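Glycosyl hydrolase family 2, TIM barrel domain protein (Faecalibacterium prausnitzii A2-165, PDB 6ED2) probably hydrolyses beta-glucuronides to release glucuronic acid, as a gut bacterial beta-glucuronidase of glycoside hydrolase family 2. Local coordinates at residues A[317-322]-A[580-585]; A[472-477]-A[490-495]; A[495-500]-A[533-538]. All blocks are in the same frame, centred on the assembly; numbering follows the deposited sequence.

How the contacts relate
Followed from the N terminus, the chain first lays down 317-322, at the end of the first barrel strand, whose partner 580-585 comes last. Within that long loop lie the other two contacts. Contact 2 closes first, joining the fifth and sixth strands across a short connection that holds no helix. Contact 3 follows in series, starting from the shared Asn495 and spanning helix 508-525 to reach the seventh strand. Contact 1 lies where the last strand, 574-580, pairs with the first, closing the TIM barrel, and Trp580 N probably hydrogen-bonds Tyr536 O of contact 3.

Contact 1: A[317-322]-A[580-585]; sequences RGFGRH and WNFADF
Phe582 engages both Phe319 and Arg321 where the eighth strand of the TIM barrel, 574-580, closes on the first, 312-320. The edge of Phe582 is turned to the face of Phe319 in a T-shaped pair with planes 85° apart, CD1 of Phe582 lying over the centre of the Phe319 ring. A face of Phe582 is covered in turn by Arg321: although the CB of Arg321 points away, a bend at chi3 (56°) carries the guanidinium back, setting NH1 of Arg321 over the centre of the Phe582 ring, with CZ 4.3 Å from the centroid in a cation-pi contact. Further along, His322, Trp580 and Phe585 form an aromatic cluster, with CD2 of His322 above the middle of the Phe585 ring and 3.5 Å from Phe585 CD1. The indole packs on bare backbone, Trp580 CZ3 standing 3.7 Å from Gly320 CA.

One backbone bond and one weak side-chain bond join the segments: Phe582 N donates to Gly320 O at 2.9 Å, while Asn581 ND2 gives Arg321 O a bond of 3.2 Å. In the second shell, Asp340 of helix 334-347 forms a salt bridge with Arg321 NH2, and Met344 of that helix packs against Phe319 and Phe582. Tyr357 OH holds His322 ND1, and a magnesium ion lies about 3 Å from that side chain at its nearest. The peptide bond between Trp580 and Asn581 is cis, as after the eighth strand of many related glycosidases. Just beyond it an Asx turn fixes the amide: Ala583 N meets a lone pair of Asn581 OD1 at 3.0 Å.

Contact 2: A[472-477]-A[490-495]; sequences YTVLMT and DFVSLN
Val474 and Leu494 lie side by side and point the same way, on the helix-facing side of two neighbouring parallel strands of the TIM barrel, 472-474 and 492-495. Leu494 reaches across with one branch, its CD2 coming within 3.6 Å of Val474 CB, and its side chain also packs on Met519 and Trp522 of helix 508-525. Thr473, Ser493 and Asn495 occupy the other face. There Thr473 and Asn495 cross at a slant: with CG of Asn495 anti to its own carbonyl carbon (chi1 -65°), the amide lies against Thr473, OD1 of Asn495 being 3.6 Å from Thr473 CB. The polar ends are satisfied elsewhere, since Thr473 OG1 pairs with Asn440 and Ser493 OG with Thr471 OG1, while Asn495 OD1 accepts from Thr534 and its ND2 is bonded to Glu441. Were Asn495 an alanine, Thr534 and Glu441 would probably each lose a partner, and a gap would open beside Thr473.

Two backbone bonds hold the strands together. Val474 N donates to Ser493 O at 2.8 Å, and Asn495 N to Val474 O at a longer 3.3 Å. The axes of strands 472-474 and 492-495 make an angle of 44°, and where direct bonding gives out water takes over. One molecule donates to Tyr472 O at 2.6 Å and accepts from Ser493 N; a second donates to Asn495 O and takes a weak bond from Met476 N.

The chemistry thus divides by face. Hydrocarbon seals the strands against the helix layer, whereas the opposite face carries a buried set of hydroxyls and an amide whose orientations appear to be set jointly by adjoining strands.

Contact 3: A[495-500]-A[533-538]; sequences NRYYGW and FTEYGT
Tyr497 and Glu535 are brought together by complementary torsions: CG of the tyrosine is anti to its carbonyl carbon (chi1 -69°), which swings the phenol across to the seventh strand, while the glutamate chain is extended beyond CG (chi2 -170°) and delivers its carboxylate to meet it. Tyr497 OH donates to Glu535 OE1 at 2.6 Å, on the anti side of the carboxylate and close to its plane. The same oxygen binds a glycerol, probably from the crystallisation liquor, while Glu535 OE2 forms a salt bridge with Arg353, so both oxygens are engaged. Asn495 contributes a flat surface: its amide is stacked on the carboxylate, planes 23° apart, with Asn495 ND2 3.3 Å from Glu535 CD. The bond from Thr534 OG1 to Asn495 OD1, 2.6 Å long, comes in nearly along the C=O axis and, together with Glu441, helps set the rotation of the amide. The C-terminal ends of the barrel strands, where these groups meet, are where TIM-barrel enzymes place their active sites.

Beyond the strand ends the loop stays close. Arg496 N donates to Glu535 O at 3.0 Å, and Gly537 O lies at the edge of the Tyr497 ring, 3.4 Å from Tyr497 CD1. A type II turn from Tyr497 to Trp500, whose Gly499 adopts angles that call for glycine, then returns the chain. Thr538 CA makes a CH-pi contact over the five-membered ring of Trp500, and Thr538 CB lies 3.3 Å from Trp500 CE3.

Around this core, Arg496 reaches Glu518 of helix 508-525, Trp500 packs on Ile591 of a neighbouring subunit, and Tyr536 runs between strand 574-580 and helix 554-570, where His565 holds its hydroxyl.

Contact 1: A[317-322]-A[580-585]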
loop_
_atom_site.group_PDB
_atom_site.type_symbol
_atom_site.label_atom_id
_atom_site.label_comp_id
_atom_site.label_asym_id
_atom_site.label_seq_id
_atom_site.Cartn_x
_atom_site.Cartn_y
_atom_site.Cartn_z
ATOM N N ARG A 317 4.212 -24.804 -18.833
ATOM C CA ARG A 317 3.639 -23.612 -18.210
ATOM C C ARG A 317 4.340 -23.395 -16.879
ATOM O O ARG A 317 4.550 -24.348 -16.116
ATOM C CB ARG A 317 2.116 -23.737 -18.002
ATOM C CG ARG A 317 1.705 -24.776 -16.956
ATOM C CD ARG A 317 0.368 -25.407 -17.291
ATOM N NE ARG A 317 0.497 -26.315 -18.424
ATOM C CZ ARG A 317 -0.493 -27.059 -18.910
ATOM N NH1 ARG A 317 -1.700 -27.012 -18.356
ATOM N NH2 ARG A 317 -0.272 -27.857 -19.952
ATOM N N GLY A 318 4.715 -22.149 -16.611
ATOM C CA GLY A 318 5.438 -21.851 -15.395
ATOM C C GLY A 318 6.161 -20.531 -15.446
ATOM O O GLY A 318 5.614 -19.540 -15.940
ATOM N N PHE A 319 7.405 -20.502 -14.971
ATOM C CA PHE A 319 8.021 -19.231 -14.630
ATOM C C PHE A 319 9.475 -19.180 -15.057
ATOM O O PHE A 319 10.173 -20.196 -15.094
ATOM C CB PHE A 319 7.973 -18.965 -13.111
ATOM C CG PHE A 319 6.607 -19.064 -12.523
ATOM C CD1 PHE A 319 5.748 -17.964 -12.548
ATOM C CD2 PHE A 319 6.177 -20.251 -11.937
ATOM C CE1 PHE A 319 4.479 -18.045 -12.000
ATOM C CE2 PHE A 319 4.894 -20.359 -11.390
ATOM C CZ PHE A 319 4.043 -19.261 -11.423
ATOM N N GLY A 320 9.931 -17.964 -15.340
ATOM C CA GLY A 320 11.294 -17.613 -15.019
ATOM C C GLY A 320 11.353 -17.220 -13.546
ATOM O O GLY A 320 10.497 -16.495 -13.040
ATOM N N ARG A 321 12.370 -17.721 -12.858
ATOM C CA ARG A 321 12.536 -17.517 -11.437
ATOM C C ARG A 321 13.762 -16.654 -11.155
ATOM O O ARG A 321 14.417 -16.115 -12.062
ATOM C CB ARG A 321 12.631 -18.875 -10.742
ATOM C CG ARG A 321 11.307 -19.643 -10.700
ATOM C CD ARG A 321 11.448 -20.918 -9.867
ATOM N NE ARG A 321 11.927 -20.557 -8.537
ATOM C CZ ARG A 321 11.133 -20.265 -7.517
ATOM N NH1 ARG A 321 9.816 -20.340 -7.668
ATOM N NH2 ARG A 321 11.655 -19.888 -6.359
ATOM N N HIS A 322 14.060 -16.514 -9.871
ATOM C CA HIS A 322 15.318 -15.977 -9.393
ATOM C C HIS A 322 15.600 -16.633 -8.052
ATOM O O HIS A 322 14.680 -17.069 -7.350
ATOM C CB HIS A 322 15.290 -14.444 -9.241
ATOM C CG HIS A 322 15.978 -13.702 -10.357
ATOM N ND1 HIS A 322 17.310 -13.887 -10.676
ATOM C CD2 HIS A 322 15.509 -12.770 -11.231
ATOM C CE1 HIS A 322 17.628 -13.112 -11.699
ATOM N NE2 HIS A 322 16.553 -12.424 -12.054
ATOM N N TRP A 580 7.472 -14.006 -16.929
ATOM C CA TRP A 580 8.398 -13.268 -16.076
ATOM C C TRP A 580 7.595 -12.435 -15.081
ATOM O O TRP A 580 6.813 -11.579 -15.492
ATOM C CB TRP A 580 9.269 -12.357 -16.924
ATOM C CG TRP A 580 10.507 -11.866 -16.259
ATOM C CD1 TRP A 580 10.797 -10.579 -15.914
ATOM C CD2 TRP A 580 11.647 -12.647 -15.906
ATOM N NE1 TRP A 580 12.051 -10.512 -15.364
ATOM C CE2 TRP A 580 12.592 -11.773 -15.340
ATOM C CE3 TRP A 580 11.956 -14.010 -16.002
ATOM C CZ2 TRP A 580 13.831 -12.212 -14.872
ATOM C CZ3 TRP A 580 13.175 -14.445 -15.532
ATOM C CH2 TRP A 580 14.103 -13.546 -14.976
ATOM N N ASN A 581 7.778 -12.658 -13.784
ATOM C CA ASN A 581 8.680 -13.606 -13.138
ATOM C C ASN A 581 7.832 -14.250 -12.022
ATOM O O ASN A 581 6.773 -13.710 -11.679
ATOM C CB ASN A 581 9.890 -12.850 -12.575
ATOM C CG ASN A 581 10.904 -13.740 -11.830
ATOM O OD1 ASN A 581 10.683 -14.159 -10.687
ATOM N ND2 ASN A 581 12.069 -13.937 -12.449
ATOM N N PHE A 582 8.277 -15.377 -11.456
ATOM C CA PHE A 582 7.564 -15.974 -10.325
ATOM C C PHE A 582 7.270 -14.945 -9.223
ATOM O O PHE A 582 6.154 -14.879 -8.700
ATOM C CB PHE A 582 8.378 -17.149 -9.765
ATOM C CG PHE A 582 7.816 -17.732 -8.481
ATOM C CD1 PHE A 582 6.726 -18.589 -8.514
ATOM C CD2 PHE A 582 8.382 -17.425 -7.258
ATOM C CE1 PHE A 582 6.200 -19.115 -7.356
ATOM C CE2 PHE A 582 7.872 -17.962 -6.077
ATOM C CZ PHE A 582 6.780 -18.808 -6.127
ATOM N N ALA A 583 8.252 -14.123 -8.859
ATOM C CA ALA A 583 8.057 -13.209 -7.742
ATOM C C ALA A 583 8.854 -11.928 -7.962
ATOM O O ALA A 583 9.892 -11.937 -8.626
ATOM C CB ALA A 583 8.459 -13.882 -6.412
ATOM N N ASP A 584 8.359 -10.825 -7.391
ATOM C CA ASP A 584 9.122 -9.583 -7.367
ATOM C C ASP A 584 10.520 -9.849 -6.821
ATOM O O ASP A 584 10.688 -10.616 -5.869
ATOM C CB ASP A 584 8.432 -8.518 -6.496
ATOM C CG ASP A 584 6.981 -8.201 -6.936
ATOM O OD1 ASP A 584 6.634 -8.331 -8.138
ATOM O OD2 ASP A 584 6.189 -7.794 -6.048
ATOM N N PHE A 585 11.525 -9.218 -7.433
ATOM C CA PHE A 585 12.913 -9.489 -7.087
ATOM C C PHE A 585 13.702 -8.201 -7.217
ATOM O O PHE A 585 13.246 -7.230 -7.832
ATOM C CB PHE A 585 13.523 -10.599 -7.971
ATOM C CG PHE A 585 13.576 -10.258 -9.455
ATOM C CD1 PHE A 585 14.694 -9.646 -10.002
ATOM C CD2 PHE A 585 12.515 -10.567 -10.295
ATOM C CE1 PHE A 585 14.744 -9.328 -11.359
ATOM C CE2 PHE A 585 12.559 -10.259 -11.662
ATOM C CZ PHE A 585 13.680 -9.644 -12.194
#

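Contact 2: A[472-477]-A[490-495]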
loop_
_atom_site.group_PDB
_atom_site.type_symbol
_atom_site.label_atom_id
_atom_site.label_comp_id
_atom_site.label_asym_id
_atom_site.label_seq_id
_atom_site.Cartn_x
_atom_site.Cartn_y
_atom_site.Cartn_z
ATOM N N TYR A 472 18.243 -20.966 -26.186
ATOM C CA TYR A 472 18.743 -19.733 -25.591
ATOM C C TYR A 472 17.629 -18.725 -25.778
ATOM O O TYR A 472 16.795 -18.886 -26.665
ATOM C CB TYR A 472 20.035 -19.254 -26.242
ATOM C CG TYR A 472 19.836 -18.529 -27.564
ATOM C CD1 TYR A 472 19.826 -17.129 -27.627
ATOM C CD2 TYR A 472 19.679 -19.244 -28.757
ATOM C CE1 TYR A 472 19.656 -16.462 -28.838
ATOM C CE2 TYR A 472 19.507 -18.589 -29.974
ATOM C CZ TYR A 472 19.507 -17.204 -30.014
ATOM O OH TYR A 472 19.343 -16.569 -31.225
ATOM N N THR A 473 17.587 -17.695 -24.940
ATOM C CA THR A 473 16.437 -16.808 -25.018
ATOM C C THR A 473 16.748 -15.620 -25.915
ATOM O O THR A 473 17.835 -15.038 -25.853
ATOM C CB THR A 473 15.989 -16.339 -23.631
ATOM O OG1 THR A 473 17.004 -15.509 -23.060
ATOM C CG2 THR A 473 15.729 -17.542 -22.729
ATOM N N VAL A 474 15.779 -15.264 -26.751
ATOM C CA VAL A 474 15.989 -14.320 -27.841
ATOM C C VAL A 474 15.565 -12.926 -27.397
ATOM O O VAL A 474 14.431 -12.727 -26.954
ATOM C CB VAL A 474 15.223 -14.758 -29.100
ATOM C CG1 VAL A 474 15.461 -13.766 -30.237
ATOM C CG2 VAL A 474 15.644 -16.176 -29.491
ATOM N N LEU A 475 16.486 -11.973 -27.523
ATOM C CA LEU A 475 16.242 -10.558 -27.299
ATOM C C LEU A 475 15.152 -10.033 -28.231
ATOM O O LEU A 475 14.933 -10.559 -29.323
ATOM C CB LEU A 475 17.526 -9.773 -27.565
ATOM C CG LEU A 475 18.215 -9.035 -26.444
ATOM C CD1 LEU A 475 19.202 -8.078 -27.058
ATOM C CD2 LEU A 475 17.190 -8.306 -25.597
ATOM N N MET A 476 14.506 -8.937 -27.812
ATOM C CA MET A 476 13.412 -8.371 -28.601
ATOM C C MET A 476 13.907 -7.736 -29.895
ATOM O O MET A 476 13.153 -7.666 -30.879
ATOM C CB MET A 476 12.642 -7.338 -27.775
ATOM C CG MET A 476 11.432 -7.927 -27.029
ATOM S SD MET A 476 10.090 -6.753 -26.615
ATOM C CE MET A 476 9.063 -6.814 -28.102
ATOM N N THR A 477 15.151 -7.259 -29.910
ATOM C CA THR A 477 15.777 -6.695 -31.098
ATOM C C THR A 477 16.343 -7.749 -32.046
ATOM O O THR A 477 16.912 -7.377 -33.074
ATOM C CB THR A 477 16.906 -5.748 -30.690
ATOM O OG1 THR A 477 17.846 -6.463 -29.879
ATOM C CG2 THR A 477 16.363 -4.567 -29.906
ATOM N N ASP A 490 17.443 -25.987 -30.626
ATOM C CA ASP A 490 16.529 -27.107 -30.864
ATOM C C ASP A 490 15.075 -26.697 -30.660
ATOM O O ASP A 490 14.157 -27.336 -31.193
ATOM C CB ASP A 490 16.855 -28.286 -29.943
ATOM C CG ASP A 490 18.296 -28.765 -30.077
ATOM O OD1 ASP A 490 18.796 -28.908 -31.220
ATOM O OD2 ASP A 490 18.930 -29.022 -29.033
ATOM N N PHE A 491 14.844 -25.677 -29.847
ATOM C CA PHE A 491 13.541 -25.049 -29.753
ATOM C C PHE A 491 13.833 -23.596 -29.450
ATOM O O PHE A 491 14.868 -23.282 -28.855
ATOM C CB PHE A 491 12.625 -25.719 -28.707
ATOM C CG PHE A 491 13.129 -25.632 -27.273
ATOM C CD1 PHE A 491 12.734 -24.588 -26.445
ATOM C CD2 PHE A 491 13.972 -26.602 -26.755
ATOM C CE1 PHE A 491 13.180 -24.509 -25.127
ATOM C CE2 PHE A 491 14.435 -26.527 -25.433
ATOM C CZ PHE A 491 14.029 -25.480 -24.621
ATOM N N VAL A 492 12.983 -22.719 -29.937
ATOM C CA VAL A 492 13.221 -21.289 -29.800
ATOM C C VAL A 492 12.525 -20.800 -28.536
ATOM O O VAL A 492 11.400 -21.221 -28.233
ATOM C CB VAL A 492 12.748 -20.539 -31.063
ATOM C CG1 VAL A 492 12.821 -19.038 -30.868
ATOM C CG2 VAL A 492 13.633 -20.951 -32.261
ATOM N N SER A 493 13.218 -19.940 -27.776
ATOM C CA SER A 493 12.697 -19.310 -26.562
ATOM C C SER A 493 12.695 -17.805 -26.762
ATOM O O SER A 493 13.756 -17.205 -26.974
ATOM C CB SER A 493 13.550 -19.662 -25.335
ATOM O OG SER A 493 13.599 -21.060 -25.109
ATOM N N LEU A 494 11.519 -17.188 -26.675
ATOM C CA LEU A 494 11.401 -15.755 -26.904
ATOM C C LEU A 494 11.123 -15.024 -25.598
ATOM O O LEU A 494 10.315 -15.480 -24.780
ATOM C CB LEU A 494 10.285 -15.439 -27.912
ATOM C CG LEU A 494 10.433 -15.944 -29.357
ATOM C CD1 LEU A 494 9.281 -15.419 -30.220
ATOM C CD2 LEU A 494 11.786 -15.563 -29.973
ATOM N N ASN A 495 11.790 -13.885 -25.416
ATOM C CA ASN A 495 11.452 -12.908 -24.387
ATOM C C ASN A 495 10.766 -11.742 -25.089
ATOM O O ASN A 495 11.427 -10.960 -25.778
ATOM C CB ASN A 495 12.697 -12.426 -23.637
ATOM C CG ASN A 495 13.380 -13.537 -22.831
ATOM O OD1 ASN A 495 12.919 -14.685 -22.787
ATOM N ND2 ASN A 495 14.486 -13.191 -22.192
HETATM O O HOH W 1 16.080 -19.668 -29.040
HETATM O O HOH W 2 13.890 -9.122 -24.925
#

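Contact 3: A[495-500]-A[533-538]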
loop_
_atom_site.group_PDB
_atom_site.type_symbol
_atom_site.label_atom_id
_atom_site.label_comp_id
_atom_site.label_asym_id
_atom_site.label_seq_id
_atom_site.Cartn_x
_atom_site.Cartn_y
_atom_site.Cartn_z
ATOM N N ASN A 495 11.790 -13.885 -25.416
ATOM C CA ASN A 495 11.452 -12.908 -24.387
ATOM C C ASN A 495 10.766 -11.742 -25.089
ATOM O O ASN A 495 11.427 -10.960 -25.778
ATOM C CB ASN A 495 12.697 -12.426 -23.637
ATOM C CG ASN A 495 13.380 -13.537 -22.831
ATOM O OD1 ASN A 495 12.919 -14.685 -22.787
ATOM N ND2 ASN A 495 14.486 -13.191 -22.192
ATOM N N ARG A 496 9.452 -11.615 -24.918
ATOM C CA ARG A 496 8.694 -10.612 -25.655
ATOM C C ARG A 496 7.808 -9.794 -24.723
ATOM O O ARG A 496 7.194 -10.331 -23.802
ATOM C CB ARG A 496 7.851 -11.264 -26.745
ATOM C CG ARG A 496 8.672 -11.739 -27.945
ATOM C CD ARG A 496 9.514 -10.607 -28.497
ATOM N NE ARG A 496 10.328 -11.003 -29.642
ATOM C CZ ARG A 496 11.577 -11.468 -29.559
ATOM N NH1 ARG A 496 12.173 -11.614 -28.382
ATOM N NH2 ARG A 496 12.231 -11.787 -30.663
ATOM N N TYR A 497 7.746 -8.491 -24.982
ATOM C CA TYR A 497 7.061 -7.521 -24.141
ATOM C C TYR A 497 6.222 -6.577 -24.990
ATOM O O TYR A 497 6.242 -5.352 -24.804
ATOM C CB TYR A 497 8.058 -6.738 -23.304
ATOM C CG TYR A 497 8.710 -7.583 -22.239
ATOM C CD1 TYR A 497 8.029 -7.897 -21.065
ATOM C CD2 TYR A 497 10.004 -8.080 -22.408
ATOM C CE1 TYR A 497 8.626 -8.667 -20.073
ATOM C CE2 TYR A 497 10.608 -8.851 -21.431
ATOM C CZ TYR A 497 9.916 -9.144 -20.267
ATOM O OH TYR A 497 10.515 -9.918 -19.302
ATOM N N TYR A 498 5.485 -7.142 -25.948
ATOM C CA TYR A 498 4.533 -6.374 -26.741
ATOM C C TYR A 498 3.391 -5.914 -25.846
ATOM O O TYR A 498 2.585 -6.727 -25.379
ATOM C CB TYR A 498 4.015 -7.218 -27.898
ATOM C CG TYR A 498 4.995 -7.336 -29.058
ATOM C CD1 TYR A 498 5.271 -6.242 -29.875
ATOM C CD2 TYR A 498 5.634 -8.543 -29.338
ATOM C CE1 TYR A 498 6.155 -6.344 -30.943
ATOM C CE2 TYR A 498 6.512 -8.662 -30.399
ATOM C CZ TYR A 498 6.767 -7.561 -31.204
ATOM O OH TYR A 498 7.638 -7.676 -32.258
ATOM N N GLY A 499 3.317 -4.612 -25.602
ATOM C CA GLY A 499 2.325 -4.062 -24.705
ATOM C C GLY A 499 2.901 -3.578 -23.399
ATOM O O GLY A 499 2.159 -3.009 -22.589
ATOM N N TRP A 500 4.196 -3.794 -23.165
ATOM C CA TRP A 500 4.891 -3.165 -22.051
ATOM C C TRP A 500 6.022 -2.271 -22.561
ATOM O O TRP A 500 5.846 -1.053 -22.670
ATOM C CB TRP A 500 5.427 -4.220 -21.073
ATOM C CG TRP A 500 6.011 -3.575 -19.841
ATOM C CD1 TRP A 500 7.323 -3.545 -19.475
ATOM C CD2 TRP A 500 5.297 -2.826 -18.850
ATOM N NE1 TRP A 500 7.474 -2.832 -18.309
ATOM C CE2 TRP A 500 6.242 -2.378 -17.905
ATOM C CE3 TRP A 500 3.943 -2.498 -18.664
ATOM C CZ2 TRP A 500 5.878 -1.614 -16.782
ATOM C CZ3 TRP A 500 3.581 -1.739 -17.535
ATOM C CH2 TRP A 500 4.549 -1.306 -16.621
ATOM N N PHE A 533 7.728 -19.239 -24.925
ATOM C CA PHE A 533 8.023 -17.925 -24.386
ATOM C C PHE A 533 8.661 -18.089 -23.017
ATOM O O PHE A 533 8.138 -18.802 -22.154
ATOM C CB PHE A 533 6.763 -17.064 -24.344
ATOM C CG PHE A 533 6.312 -16.637 -25.716
ATOM C CD1 PHE A 533 6.746 -15.439 -26.257
ATOM C CD2 PHE A 533 5.507 -17.469 -26.489
ATOM C CE1 PHE A 533 6.364 -15.068 -27.540
ATOM C CE2 PHE A 533 5.102 -17.098 -27.765
ATOM C CZ PHE A 533 5.538 -15.906 -28.293
ATOM N N THR A 534 9.821 -17.484 -22.846
ATOM C CA THR A 534 10.526 -17.557 -21.584
ATOM C C THR A 534 10.447 -16.262 -20.788
ATOM O O THR A 534 10.824 -16.260 -19.612
ATOM C CB THR A 534 11.999 -17.935 -21.822
ATOM O OG1 THR A 534 12.481 -17.240 -22.979
ATOM C CG2 THR A 534 12.124 -19.437 -22.039
ATOM N N GLU A 535 9.991 -15.165 -21.393
ATOM C CA GLU A 535 9.665 -13.960 -20.637
ATOM C C GLU A 535 8.527 -13.226 -21.319
ATOM O O GLU A 535 8.412 -13.230 -22.551
ATOM C CB GLU A 535 10.849 -12.993 -20.492
ATOM C CG GLU A 535 11.978 -13.565 -19.684
ATOM C CD GLU A 535 13.021 -12.561 -19.347
ATOM O OE1 GLU A 535 12.710 -11.345 -19.398
ATOM O OE2 GLU A 535 14.147 -12.999 -19.016
ATOM N N TYR A 536 7.717 -12.572 -20.491
ATOM C CA TYR A 536 6.642 -11.650 -20.828
ATOM C C TYR A 536 5.964 -11.263 -19.516
ATOM O O TYR A 536 6.052 -11.988 -18.516
ATOM C CB TYR A 536 5.644 -12.257 -21.818
ATOM C CG TYR A 536 4.806 -13.425 -21.316
ATOM C CD1 TYR A 536 3.455 -13.246 -21.014
ATOM C CD2 TYR A 536 5.344 -14.696 -21.174
ATOM C CE1 TYR A 536 2.671 -14.294 -20.577
ATOM C CE2 TYR A 536 4.559 -15.767 -20.751
ATOM C CZ TYR A 536 3.221 -15.559 -20.454
ATOM O OH TYR A 536 2.418 -16.605 -20.027
ATOM N N GLY A 537 5.338 -10.086 -19.515
ATOM C CA GLY A 537 4.712 -9.570 -18.314
ATOM C C GLY A 537 4.807 -8.061 -18.172
ATOM O O GLY A 537 5.409 -7.379 -19.010
ATOM N N THR A 538 4.201 -7.516 -17.118
ATOM C CA THR A 538 4.238 -6.085 -16.872
ATOM C C THR A 538 4.497 -5.866 -15.394
ATOM O O THR A 538 4.085 -6.668 -14.549
ATOM C CB THR A 538 2.925 -5.355 -17.260
ATOM O OG1 THR A 538 1.883 -5.670 -16.322
ATOM C CG2 THR A 538 2.479 -5.702 -18.664
#